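Local structure of RNA-dependent RNA polymerase (Toscana virus, 6QW0) at residues A[110-118]-A[124-132]; A[56-64]-A[187-195]. The protein provides, through its manganese-binding endonuclease domain, the cap-snatching activity that probably cuts capped primers from host messenger RNA for viral transcription. All blocks are in the same frame, centred on the assembly; numbering follows the deposited sequence. Where two conformers were deposited one is given.

Contact 1 and contact 2 illustrate how one carboxylate-centred theme serves two ends. Both are largely buried, but contact 1 lies near the middle of the chain, whereas contact 2 is farther out; their centres are about 21 Å apart. The first is a beta hairpin whose acidic residues hold manganese; the second presses the loop between strands 46-49 and 66-68 onto helix 183-203, and its glutamate is met by backbone N-H groups and a hydroxyl instead of metal. The pairs share no helix or strand, yet they touch: beyond the metal site, Thr-131 and Thr-132 of contact 1 pack against Phe-193 of the helix in contact 2.

Contact 1 (A[110-118]-A[124-132]); sequences FQSPDMIIE and VYVVEFTTT. With MN3 (manganese (III) ion), chain C; SO4 (sulfate ion), chain G.
Side-chain torsions on both segments bring Asp-114 and Glu-128 onto one manganese. Asp-114 sets CG beside its backbone N and anti to the carbonyl carbon (chi1 -78°), while Glu-128 leaves its strand with CG anti to N and then bends at chi2 (64°), which turns its carboxylate back toward residues 110-118. Asp-114 OD2 and Glu-128 OE2 both bind manganese, the latter at 2.2 Å; the backbone O of Phe-129 joins them at 2.3 Å, and two waters and His-79 complete the shell. Backbone N-H groups steady both carboxylates: Phe-129 N donates to the metal-bound Asp-114 OD2 at 2.7 Å, arriving on the anti side, and Asp-114 N donates to Glu-128 OE1 at 2.9 Å, nearly along the C-O direction. Water 1 gives a further hydrogen bond to Glu-128 OE1 and ties it to Ser-112 O. Each of the two carboxylates is thus held by a backbone N-H of the other segment. The Asp-114 carboxylate and the Phe-129 ring are turned only 18° apart, and Met-115, a selenomethionine, brings SE obliquely to within 3.8 Å of Phe-129 CZ, a Met-aromatic contact. Asp-114 and Met-115 both face Val-127 in a classic beta bulge. From the bulge the hairpin continues as regular antiparallel pairing, Met-115 with Val-127 and Ile-117 with Tyr-125 through backbone bonds, and Ile-116 CG2 packs on Val-124 CG1 at 3.6 Å. Pro-113, Asp-114 and Glu-128 fit the PD and acidic positions of the PD-(D/E)XK nuclease motif, and a second manganese lies about 3 Å from the Asp-114 side chain. Strand 124-131 runs between strand 115-118 and the parallel strand 163-171; helix 94-98 touches Pro-113 and Ile-116, and helix 136-157 meets Glu-128 through Tyr-150.

Contact 2 (A[56-64]-A[187-195]); sequences DGQSGSTIQ and NEIVFRFRL. With SO4 (sulfate ion), chain E.
Glu-188 reaches from helix 183-203 into the turns of residues 58-63. From CB the chain goes to CG, anti to the backbone N (chi1 -166°), where CG lies 3.6 Å from Thr-62 OG1; a bend at chi2 (72°) then brings CD to 3.4 Å from Gly-60 N. OE1 accepts an almost straight bond from Gly-60 N at 2.9 Å, on the syn side, and a second from water 4, which Ser-59 OG also reaches. OE2 is gripped twice by one residue: Thr-62 OG1 donates at 2.6 Å from the anti side, while Thr-62 N comes from above the carboxylate plane at 3.0 Å. The same hydroxyl accepts from Arg-192 NH1 at 3.0 Å, near the guanidinium plane; Arg-192 NH2 bonds Phe-81 O, joining helix 77-82 to the site. Alongside, the Phe-191 ring takes Ser-59 O and Gly-60 N over one face and Ile-63 CD1 at its edge, 3.7 Å from CE1. Three protein donors and a water around one buried carboxylate would favour its ionised form, and the Thr-62 hydroxyl, accepting from the arginine and donating to the glutamate, bridges two opposite charges one helical turn apart.

Contact 1 (A[110-118]-A[124-132])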
loop_
_atom_site.group_PDB
_atom_site.type_symbol
_atom_site.label_atom_id
_atom_site.label_comp_id
_atom_site.label_asym_id
_atom_site.label_seq_id
_atom_site.Cartn_x
_atom_site.Cartn_y
_atom_site.Cartn_z
ATOM N N PHE A 110 10.920 11.203 -10.868
ATOM C CA PHE A 110 11.043 9.778 -11.137
ATOM C C PHE A 110 10.834 8.928 -9.895
ATOM O O PHE A 110 11.085 7.719 -9.930
ATOM C CB PHE A 110 12.401 9.495 -11.780
ATOM C CG PHE A 110 12.661 10.335 -12.997
ATOM C CD1 PHE A 110 11.807 10.272 -14.083
ATOM C CD2 PHE A 110 13.729 11.213 -13.041
ATOM C CE1 PHE A 110 12.028 11.050 -15.207
ATOM C CE2 PHE A 110 13.956 11.994 -14.163
ATOM C CZ PHE A 110 13.103 11.911 -15.244
ATOM N N GLN A 111 10.377 9.527 -8.799
ATOM C CA GLN A 111 9.887 8.741 -7.680
ATOM C C GLN A 111 8.583 8.048 -8.049
ATOM O O GLN A 111 7.790 8.551 -8.850
ATOM C CB GLN A 111 9.670 9.628 -6.456
ATOM C CG GLN A 111 10.945 10.096 -5.797
ATOM C CD GLN A 111 10.682 10.666 -4.412
ATOM O OE1 GLN A 111 9.967 11.659 -4.267
ATOM N NE2 GLN A 111 11.256 10.045 -3.392
ATOM N N SER A 112 8.341 6.896 -7.426
ATOM C CA SER A 112 7.203 6.044 -7.768
ATOM C C SER A 112 6.564 5.486 -6.505
ATOM O O SER A 112 6.843 4.351 -6.093
ATOM C CB SER A 112 7.637 4.910 -8.700
ATOM O OG SER A 112 6.532 4.101 -9.073
ATOM N N PRO A 113 5.668 6.250 -5.875
ATOM C CA PRO A 113 4.898 5.711 -4.744
ATOM C C PRO A 113 4.012 4.563 -5.204
ATOM O O PRO A 113 3.801 4.338 -6.397
ATOM C CB PRO A 113 4.057 6.903 -4.268
ATOM C CG PRO A 113 4.488 8.089 -5.117
ATOM C CD PRO A 113 5.133 7.536 -6.343
ATOM N N ASP A 114 3.469 3.820 -4.235
ATOM C CA ASP A 114 2.705 2.621 -4.587
ATOM C C ASP A 114 1.443 2.949 -5.380
ATOM O O ASP A 114 1.020 2.156 -6.230
ATOM C CB ASP A 114 2.333 1.835 -3.331
ATOM C CG ASP A 114 3.497 1.028 -2.790
ATOM O OD1 ASP A 114 4.088 0.244 -3.561
ATOM O OD2 ASP A 114 3.858 1.199 -1.610
HETATM N N MSE A 115 0.810 4.087 -5.104
HETATM C CA MSE A 115 -0.371 4.499 -5.857
HETATM C C MSE A 115 -0.364 6.015 -6.063
HETATM O O MSE A 115 -0.028 6.761 -5.138
HETATM C CB MSE A 115 -1.671 4.089 -5.155
HETATM C CG MSE A 115 -1.762 2.641 -4.627
HETATM SE SE MSE A 115 -3.512 2.288 -3.883
HETATM C CE MSE A 115 -4.477 2.150 -5.589
ATOM N N ILE A 116 -0.720 6.455 -7.275
ATOM C CA ILE A 116 -1.058 7.855 -7.561
ATOM C C ILE A 116 -2.419 7.825 -8.247
ATOM O O ILE A 116 -2.538 7.351 -9.387
ATOM C CB ILE A 116 -0.015 8.565 -8.441
ATOM C CG1 ILE A 116 1.388 8.447 -7.846
ATOM C CG2 ILE A 116 -0.382 10.048 -8.624
ATOM C CD1 ILE A 116 2.504 8.995 -8.753
ATOM N N ILE A 117 -3.441 8.318 -7.562
ATOM C CA ILE A 117 -4.827 8.224 -8.010
ATOM C C ILE A 117 -5.339 9.625 -8.328
ATOM O O ILE A 117 -5.359 10.501 -7.457
ATOM C CB ILE A 117 -5.710 7.557 -6.948
ATOM C CG1 ILE A 117 -5.117 6.205 -6.531
ATOM C CG2 ILE A 117 -7.131 7.405 -7.458
ATOM C CD1 ILE A 117 -5.683 5.676 -5.229
ATOM N N GLU A 118 -5.798 9.822 -9.561
ATOM C CA GLU A 118 -6.327 11.099 -10.023
ATOM C C GLU A 118 -7.850 11.004 -10.113
ATOM O O GLU A 118 -8.376 10.039 -10.676
ATOM C CB GLU A 118 -5.694 11.449 -11.377
ATOM C CG GLU A 118 -6.339 12.562 -12.179
ATOM C CD GLU A 118 -5.317 13.552 -12.732
ATOM O OE1 GLU A 118 -4.281 13.111 -13.273
ATOM O OE2 GLU A 118 -5.547 14.774 -12.618
ATOM N N VAL A 124 -5.500 14.663 -6.264
ATOM C CA VAL A 124 -4.591 13.543 -6.482
ATOM C C VAL A 124 -4.296 12.895 -5.139
ATOM O O VAL A 124 -3.966 13.583 -4.169
ATOM C CB VAL A 124 -3.289 13.983 -7.167
ATOM C CG1 VAL A 124 -2.347 12.788 -7.293
ATOM C CG2 VAL A 124 -3.594 14.596 -8.547
ATOM N N TYR A 125 -4.434 11.577 -5.075
ATOM C CA TYR A 125 -4.194 10.839 -3.844
ATOM C C TYR A 125 -2.942 9.995 -4.033
ATOM O O TYR A 125 -2.851 9.214 -4.985
ATOM C CB TYR A 125 -5.417 9.993 -3.478
ATOM C CG TYR A 125 -6.649 10.850 -3.271
ATOM C CD1 TYR A 125 -6.932 11.409 -2.033
ATOM C CD2 TYR A 125 -7.498 11.154 -4.336
ATOM C CE1 TYR A 125 -8.050 12.223 -1.852
ATOM C CE2 TYR A 125 -8.604 11.971 -4.164
ATOM C CZ TYR A 125 -8.878 12.496 -2.922
ATOM O OH TYR A 125 -9.983 13.301 -2.760
ATOM N N VAL A 126 -1.963 10.183 -3.151
ATOM C CA VAL A 126 -0.708 9.438 -3.198
ATOM C C VAL A 126 -0.713 8.481 -2.013
ATOM O O VAL A 126 -0.932 8.904 -0.874
ATOM C CB VAL A 126 0.508 10.383 -3.164
ATOM C CG1 VAL A 126 1.804 9.602 -3.057
ATOM C CG2 VAL A 126 0.519 11.296 -4.409
ATOM N N VAL A 127 -0.513 7.187 -2.285
ATOM C CA VAL A 127 -0.607 6.151 -1.256
ATOM C C VAL A 127 0.686 5.347 -1.261
ATOM O O VAL A 127 1.150 4.919 -2.322
ATOM C CB VAL A 127 -1.819 5.223 -1.470
ATOM C CG1 VAL A 127 -1.944 4.252 -0.300
ATOM C CG2 VAL A 127 -3.108 6.025 -1.619
ATOM N N GLU A 128 1.274 5.146 -0.082
ATOM C CA GLU A 128 2.497 4.360 0.020
ATOM C C GLU A 128 2.303 3.267 1.057
ATOM O O GLU A 128 1.792 3.534 2.153
ATOM C CB GLU A 128 3.706 5.225 0.377
ATOM C CG GLU A 128 4.988 4.434 0.556
ATOM C CD GLU A 128 5.466 3.728 -0.712
ATOM O OE1 GLU A 128 5.085 4.098 -1.844
ATOM O OE2 GLU A 128 6.255 2.783 -0.570
ATOM N N PHE A 129 2.702 2.044 0.690
ATOM C CA PHE A 129 2.630 0.867 1.550
ATOM C C PHE A 129 4.012 0.551 2.109
ATOM O O PHE A 129 5.027 0.738 1.437
ATOM C CB PHE A 129 2.146 -0.378 0.787
ATOM C CG PHE A 129 0.913 -0.184 -0.066
ATOM C CD1 PHE A 129 -0.219 0.458 0.407
ATOM C CD2 PHE A 129 0.883 -0.727 -1.344
ATOM C CE1 PHE A 129 -1.347 0.595 -0.412
ATOM C CE2 PHE A 129 -0.240 -0.594 -2.156
ATOM C CZ PHE A 129 -1.347 0.067 -1.685
ATOM N N THR A 130 4.054 0.018 3.326
ATOM C CA THR A 130 5.338 -0.410 3.862
ATOM C C THR A 130 5.078 -1.464 4.931
ATOM O O THR A 130 3.942 -1.655 5.375
ATOM C CB THR A 130 6.150 0.790 4.391
ATOM O OG1 THR A 130 7.504 0.398 4.680
ATOM C CG2 THR A 130 5.515 1.380 5.631
ATOM N N THR A 131 6.130 -2.208 5.269
ATOM C CA THR A 131 6.050 -3.293 6.244
ATOM C C THR A 131 7.149 -3.110 7.281
ATOM O O THR A 131 8.097 -2.348 7.083
ATOM C CB THR A 131 6.218 -4.672 5.588
ATOM O OG1 THR A 131 7.569 -4.805 5.124
ATOM C CG2 THR A 131 5.274 -4.844 4.404
ATOM N N THR A 132 7.024 -3.843 8.386
ATOM C CA THR A 132 8.100 -3.923 9.362
ATOM C C THR A 132 8.048 -5.292 10.020
ATOM O O THR A 132 6.967 -5.847 10.221
ATOM C CB THR A 132 8.011 -2.830 10.436
ATOM O OG1 THR A 132 9.110 -2.981 11.343
ATOM C CG2 THR A 132 6.709 -2.921 11.219
HETATM MN MN MN3 C . 5.819 0.587 -0.685
HETATM S S SO4 G . 9.014 -2.295 2.678
HETATM O O1 SO4 G . 7.983 -3.316 2.805
HETATM O O2 SO4 G . 9.796 -2.574 1.480
HETATM O O3 SO4 G . 8.430 -0.954 2.579
HETATM O O4 SO4 G . 9.880 -2.360 3.851
HETATM O O HOH W 1 6.770 2.933 -3.769
HETATM O O HOH W 2 7.424 0.269 -2.394
HETATM O O HOH W 3 7.970 0.274 0.233
#

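Contact 2 (A[56-64]-A[187-195])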
loop_
_atom_site.group_PDB
_atom_site.type_symbol
_atom_site.label_atom_id
_atom_site.label_comp_id
_atom_site.label_asym_id
_atom_site.label_seq_id
_atom_site.Cartn_x
_atom_site.Cartn_y
_atom_site.Cartn_z
ATOM N N ASP A 56 -16.142 -18.821 4.240
ATOM C CA ASP A 56 -16.655 -17.687 3.484
ATOM C C ASP A 56 -16.698 -16.445 4.367
ATOM O O ASP A 56 -17.293 -16.460 5.448
ATOM C CB ASP A 56 -18.045 -18.006 2.935
ATOM N N GLY A 57 -16.025 -15.384 3.924
ATOM C CA GLY A 57 -16.046 -14.119 4.625
ATOM C C GLY A 57 -15.050 -13.959 5.757
ATOM O O GLY A 57 -14.993 -12.874 6.352
ATOM N N GLN A 58 -14.280 -14.993 6.092
ATOM C CA GLN A 58 -13.230 -14.842 7.091
ATOM C C GLN A 58 -12.099 -13.990 6.520
ATOM O O GLN A 58 -12.018 -13.752 5.314
ATOM C CB GLN A 58 -12.688 -16.207 7.516
ATOM C CG GLN A 58 -11.738 -16.832 6.495
ATOM C CD GLN A 58 -10.881 -17.948 7.075
ATOM O OE1 GLN A 58 -11.393 -18.972 7.534
ATOM N NE2 GLN A 58 -9.571 -17.744 7.074
ATOM N N SER A 59 -11.206 -13.534 7.399
ATOM C CA SER A 59 -9.997 -12.871 6.920
ATOM C C SER A 59 -9.245 -13.777 5.952
ATOM O O SER A 59 -9.173 -14.995 6.140
ATOM C CB SER A 59 -9.088 -12.483 8.088
ATOM O OG SER A 59 -9.689 -11.486 8.897
ATOM N N GLY A 60 -8.710 -13.182 4.894
ATOM C CA GLY A 60 -8.001 -13.907 3.867
ATOM C C GLY A 60 -8.801 -14.171 2.610
ATOM O O GLY A 60 -8.261 -14.759 1.667
ATOM N N SER A 61 -10.061 -13.731 2.559
ATOM C CA SER A 61 -10.893 -14.001 1.395
ATOM C C SER A 61 -10.381 -13.311 0.140
ATOM O O SER A 61 -10.781 -13.695 -0.963
ATOM C CB SER A 61 -12.331 -13.561 1.651
ATOM O OG SER A 61 -12.379 -12.174 1.932
ATOM N N THR A 62 -9.490 -12.324 0.267
ATOM C CA THR A 62 -8.935 -11.708 -0.935
ATOM C C THR A 62 -7.778 -12.488 -1.540
ATOM O O THR A 62 -7.276 -12.089 -2.592
ATOM C CB THR A 62 -8.443 -10.281 -0.657
ATOM O OG1 THR A 62 -7.340 -10.319 0.265
ATOM C CG2 THR A 62 -9.559 -9.406 -0.108
ATOM N N ILE A 63 -7.328 -13.575 -0.916
ATOM C CA ILE A 63 -6.149 -14.289 -1.397
ATOM C C ILE A 63 -6.541 -15.185 -2.563
ATOM O O ILE A 63 -7.515 -15.942 -2.478
ATOM C CB ILE A 63 -5.517 -15.109 -0.257
ATOM C CG1 ILE A 63 -5.034 -14.170 0.857
ATOM C CG2 ILE A 63 -4.375 -15.964 -0.786
ATOM C CD1 ILE A 63 -4.809 -14.898 2.179
ATOM N N GLN A 64 -5.771 -15.132 -3.622
ATOM C CA GLN A 64 -5.941 -15.954 -4.810
ATOM C C GLN A 64 -5.150 -17.254 -4.675
ATOM O O GLN A 64 -4.105 -17.289 -4.013
ATOM C CB GLN A 64 -5.482 -15.190 -6.047
ATOM C CG GLN A 64 -6.251 -13.891 -6.272
ATOM C CD GLN A 64 -7.752 -14.077 -6.166
ATOM O OE1 GLN A 64 -8.362 -14.766 -6.988
ATOM N NE2 GLN A 64 -8.358 -13.475 -5.146
ATOM N N ASN A 187 -7.565 -6.274 9.499
ATOM C CA ASN A 187 -7.317 -7.711 9.591
ATOM C C ASN A 187 -6.872 -8.309 8.260
ATOM O O ASN A 187 -6.053 -9.234 8.239
ATOM C CB ASN A 187 -8.572 -8.419 10.103
ATOM C CG ASN A 187 -8.777 -8.233 11.590
ATOM O OD1 ASN A 187 -7.897 -7.740 12.300
ATOM N ND2 ASN A 187 -9.946 -8.641 12.075
ATOM N N GLU A 188 -7.414 -7.828 7.134
ATOM C CA GLU A 188 -7.007 -8.400 5.849
ATOM C C GLU A 188 -5.548 -8.078 5.542
ATOM O O GLU A 188 -4.789 -8.947 5.108
ATOM C CB GLU A 188 -7.924 -7.904 4.728
ATOM C CG GLU A 188 -7.802 -8.708 3.427
ATOM C CD GLU A 188 -8.423 -10.100 3.533
ATOM O OE1 GLU A 188 -9.136 -10.365 4.523
ATOM O OE2 GLU A 188 -8.174 -10.921 2.633
ATOM N N ILE A 189 -5.130 -6.835 5.795
ATOM C CA ILE A 189 -3.733 -6.467 5.607
ATOM C C ILE A 189 -2.827 -7.301 6.512
ATOM O O ILE A 189 -1.832 -7.879 6.060
ATOM C CB ILE A 189 -3.551 -4.957 5.848
ATOM C CG1 ILE A 189 -4.262 -4.171 4.732
ATOM C CG2 ILE A 189 -2.073 -4.591 5.922
ATOM C CD1 ILE A 189 -4.710 -2.767 5.155
ATOM N N VAL A 190 -3.152 -7.362 7.806
ATOM C CA VAL A 190 -2.319 -8.112 8.743
ATOM C C VAL A 190 -2.325 -9.602 8.404
ATOM O O VAL A 190 -1.272 -10.249 8.393
ATOM C CB VAL A 190 -2.777 -7.856 10.190
ATOM C CG1 VAL A 190 -1.978 -8.729 11.166
ATOM C CG2 VAL A 190 -2.612 -6.386 10.556
ATOM N N PHE A 191 -3.494 -10.158 8.099
ATOM C CA PHE A 191 -3.572 -11.577 7.738
ATOM C C PHE A 191 -2.682 -11.901 6.536
ATOM O O PHE A 191 -1.951 -12.899 6.532
ATOM C CB PHE A 191 -5.027 -11.947 7.461
ATOM C CG PHE A 191 -5.261 -13.423 7.286
ATOM C CD1 PHE A 191 -5.141 -14.010 6.034
ATOM C CD2 PHE A 191 -5.612 -14.219 8.365
ATOM C CE1 PHE A 191 -5.362 -15.363 5.853
ATOM C CE2 PHE A 191 -5.836 -15.582 8.192
ATOM C CZ PHE A 191 -5.714 -16.153 6.942
ATOM N N ARG A 192 -2.743 -11.073 5.489
ATOM C CA ARG A 192 -1.913 -11.304 4.311
ATOM C C ARG A 192 -0.429 -11.133 4.626
ATOM O O ARG A 192 0.410 -11.854 4.068
ATOM C CB ARG A 192 -2.334 -10.349 3.179
ATOM C CG ARG A 192 -3.735 -10.628 2.625
ATOM C CD ARG A 192 -4.094 -9.668 1.448
ATOM N NE ARG A 192 -3.186 -9.823 0.315
ATOM C CZ ARG A 192 -3.507 -10.390 -0.846
ATOM N NH1 ARG A 192 -4.735 -10.858 -1.054
ATOM N NH2 ARG A 192 -2.595 -10.498 -1.800
ATOM N N PHE A 193 -0.086 -10.170 5.498
ATOM C CA PHE A 193 1.308 -9.964 5.887
ATOM C C PHE A 193 1.847 -11.182 6.624
ATOM O O PHE A 193 2.959 -11.642 6.344
ATOM C CB PHE A 193 1.439 -8.700 6.753
ATOM C CG PHE A 193 2.846 -8.381 7.194
ATOM C CD1 PHE A 193 3.879 -8.256 6.271
ATOM C CD2 PHE A 193 3.126 -8.156 8.539
ATOM C CE1 PHE A 193 5.167 -7.938 6.679
ATOM C CE2 PHE A 193 4.416 -7.828 8.952
ATOM C CZ PHE A 193 5.432 -7.719 8.030
ATOM N N ARG A 194 1.059 -11.725 7.552
ATOM C CA ARG A 194 1.512 -12.887 8.313
ATOM C C ARG A 194 1.760 -14.071 7.392
ATOM O O ARG A 194 2.766 -14.782 7.532
ATOM C CB ARG A 194 0.483 -13.246 9.378
ATOM C CG ARG A 194 0.359 -12.204 10.483
ATOM C CD ARG A 194 -0.716 -12.616 11.459
ATOM N NE ARG A 194 -0.767 -11.740 12.622
ATOM C CZ ARG A 194 -1.556 -11.951 13.671
ATOM N NH1 ARG A 194 -2.361 -13.012 13.699
ATOM N NH2 ARG A 194 -1.543 -11.102 14.688
ATOM N N LEU A 195 0.864 -14.287 6.434
ATOM C CA LEU A 195 1.042 -15.386 5.494
ATOM C C LEU A 195 2.248 -15.142 4.599
ATOM O O LEU A 195 3.008 -16.070 4.293
ATOM C CB LEU A 195 -0.229 -15.569 4.666
ATOM C CG LEU A 195 -0.144 -16.674 3.619
ATOM C CD1 LEU A 195 0.115 -18.026 4.302
ATOM C CD2 LEU A 195 -1.422 -16.715 2.800
HETATM S S SO4 E . -4.668 -10.829 16.821
HETATM O O1 SO4 E . -5.891 -11.538 17.166
HETATM O O2 SO4 E . -3.558 -11.771 16.711
HETATM O O3 SO4 E . -4.378 -9.837 17.858
HETATM O O4 SO4 E . -4.873 -10.164 15.543
HETATM O O HOH W 4 -10.352 -9.373 6.917
HETATM O O HOH W 5 -3.703 -12.789 -3.645
#